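Nitrogenase iron-molybdenum cofactor biosynthesis protein NifB (Methanothermobacter thermautotrophicus, PDB 7JMA) probably inserts a carbide by radical SAM chemistry while fusing two [4Fe-4S] clusters into the [8Fe-9S-C] precursor of the nitrogenase iron-molybdenum cofactor. Local coordinates at residues A[135-140]-A[188-193]. Sequence-based numbering, arbitrary orientation.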
loop_
_atom_site.group_PDB
_atom_site.type_symbol
_atom_site.label_atom_id
_atom_site.label_comp_id
_atom_site.label_asym_id
_atom_site.label_seq_id
_atom_site.Cartn_x
_atom_site.Cartn_y
_atom_site.Cartn_z
ATOM N N ILE A 135 -1.747 3.806 14.172
ATOM C CA ILE A 135 -2.247 3.477 12.848
ATOM C C ILE A 135 -3.267 2.357 12.967
ATOM O O ILE A 135 -3.019 1.336 13.623
ATOM C CB ILE A 135 -1.095 3.076 11.920
ATOM C CG1 ILE A 135 -0.113 4.240 11.773
ATOM C CG2 ILE A 135 -1.649 2.757 10.526
ATOM C CD1 ILE A 135 -0.760 5.451 11.253
ATOM N N ASN A 136 -4.432 2.554 12.352
ATOM C CA ASN A 136 -5.508 1.571 12.436
ATOM C C ASN A 136 -5.602 0.682 11.210
ATOM O O ASN A 136 -5.996 -0.480 11.328
ATOM C CB ASN A 136 -6.852 2.276 12.610
ATOM C CG ASN A 136 -6.863 3.196 13.779
ATOM O OD1 ASN A 136 -6.938 4.406 13.617
ATOM N ND2 ASN A 136 -6.816 2.625 14.990
ATOM N N THR A 137 -5.276 1.214 10.037
ATOM C CA THR A 137 -5.415 0.499 8.779
ATOM C C THR A 137 -4.221 0.810 7.896
ATOM O O THR A 137 -3.782 1.956 7.831
ATOM C CB THR A 137 -6.709 0.911 8.062
ATOM O OG1 THR A 137 -7.828 0.728 8.944
ATOM C CG2 THR A 137 -6.913 0.088 6.782
ATOM N N VAL A 138 -3.685 -0.215 7.236
ATOM C CA VAL A 138 -2.614 -0.037 6.268
ATOM C C VAL A 138 -3.025 -0.739 4.987
ATOM O O VAL A 138 -3.506 -1.881 5.028
ATOM C CB VAL A 138 -1.272 -0.593 6.774
ATOM C CG1 VAL A 138 -0.209 -0.509 5.649
ATOM C CG2 VAL A 138 -0.803 0.140 8.018
ATOM N N THR A 139 -2.852 -0.049 3.868
ATOM C CA THR A 139 -3.078 -0.607 2.546
ATOM C C THR A 139 -1.717 -0.943 1.948
ATOM O O THR A 139 -0.853 -0.067 1.846
ATOM C CB THR A 139 -3.852 0.372 1.671
ATOM O OG1 THR A 139 -5.107 0.668 2.291
ATOM C CG2 THR A 139 -4.103 -0.218 0.295
ATOM N N VAL A 140 -1.521 -2.209 1.588
ATOM C CA VAL A 140 -0.257 -2.707 1.041
ATOM C C VAL A 140 -0.495 -3.074 -0.416
ATOM O O VAL A 140 -1.464 -3.769 -0.730
ATOM C CB VAL A 140 0.249 -3.928 1.832
ATOM C CG1 VAL A 140 1.615 -4.374 1.272
ATOM C CG2 VAL A 140 0.353 -3.617 3.335
ATOM N N GLY A 188 -3.129 -6.121 15.292
ATOM C CA GLY A 188 -4.464 -5.577 15.263
ATOM C C GLY A 188 -4.716 -4.566 14.174
ATOM O O GLY A 188 -5.849 -4.095 14.044
ATOM N N ILE A 189 -3.708 -4.235 13.366
ATOM C CA ILE A 189 -3.895 -3.253 12.311
ATOM C C ILE A 189 -4.610 -3.925 11.151
ATOM O O ILE A 189 -4.220 -5.022 10.733
ATOM C CB ILE A 189 -2.543 -2.683 11.863
ATOM C CG1 ILE A 189 -1.952 -1.852 13.011
ATOM C CG2 ILE A 189 -2.722 -1.941 10.560
ATOM C CD1 ILE A 189 -0.472 -1.506 12.845
ATOM N N ILE A 190 -5.657 -3.281 10.641
ATOM C CA ILE A 190 -6.402 -3.837 9.514
ATOM C C ILE A 190 -5.545 -3.734 8.267
ATOM O O ILE A 190 -5.105 -2.639 7.904
ATOM C CB ILE A 190 -7.722 -3.093 9.311
ATOM C CG1 ILE A 190 -8.607 -3.189 10.566
ATOM C CG2 ILE A 190 -8.440 -3.585 8.053
ATOM C CD1 ILE A 190 -9.730 -2.187 10.532
ATOM N N VAL A 191 -5.314 -4.858 7.590
ATOM C CA VAL A 191 -4.496 -4.842 6.371
ATOM C C VAL A 191 -5.415 -4.982 5.176
ATOM O O VAL A 191 -6.159 -5.969 5.057
ATOM C CB VAL A 191 -3.425 -5.944 6.374
ATOM C CG1 VAL A 191 -2.610 -5.878 5.049
ATOM C CG2 VAL A 191 -2.516 -5.784 7.541
ATOM N N LYS A 192 -5.361 -3.995 4.289
ATOM C CA LYS A 192 -6.035 -4.041 3.008
ATOM C C LYS A 192 -4.964 -4.218 1.941
ATOM O O LYS A 192 -3.905 -3.597 2.020
ATOM C CB LYS A 192 -6.824 -2.759 2.760
ATOM C CG LYS A 192 -7.828 -2.460 3.877
ATOM C CD LYS A 192 -8.583 -1.165 3.629
ATOM C CE LYS A 192 -9.665 -0.944 4.687
ATOM N NZ LYS A 192 -10.189 0.458 4.682
ATOM N N VAL A 193 -5.210 -5.085 0.967
ATOM C CA VAL A 193 -4.233 -5.323 -0.095
ATOM C C VAL A 193 -4.780 -4.754 -1.392
ATOM O O VAL A 193 -5.905 -5.076 -1.796
ATOM C CB VAL A 193 -3.888 -6.820 -0.221
ATOM C CG1 VAL A 193 -3.102 -7.104 -1.511
ATOM C CG2 VAL A 193 -3.061 -7.257 0.992
#
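V138 O takes a hydrogen bond from K192 N where two neighbouring parallel strands, 137-141 and 190-197, run side by side in the six-stranded sheet of the radical SAM partial TIM barrel; helix 166-186 lies on the crossover between them. The ladder is regular. I190 N donates to N136 O and I190 O accepts from V138 N at 2.9 Å, then K192 N donates to V138 O and K192 O accepts from V140 N at 2.8 Å. V138 N meets the carbonyl of I190 almost head-on (C=O...N 171°), whereas K192 N approaches V138 O with a tilt of 16° from the carbonyl plane. CA-H...O contacts, such as T139 CA to K192 O at 3.1 Å, fill in between these bonds.

Branched aliphatic residues suit the helix-covered face. CG2 of V138 touches CG2 of I189 at 3.8 Å, and L184 of helix 166-186 packs on both; farther along, V140 CG2 meets V191 CG1 at 4.1 Å. G188, with positive phi, ends that helix in a Schellman motif; a side chain there would jam against the preceding carbonyl O.

T137, T139, I190 and K192 share the other face, where T137 comes close to C115, a ligand of cluster #1 when that cluster is bound. Beta-branching suits the threonines to a strand: T137 turns its methyl to the lysine chain and T139 sets OG1 beside K192 CB. An alanine here instead of K192 takes away the chain beyond CB, which would probably leave T137 CG2 without its aliphatic cover. With CG beside its backbone N (chi1 -56°) and the chain extended beyond, K192 runs across T137, its CE 3.6 Å from T137 CG2.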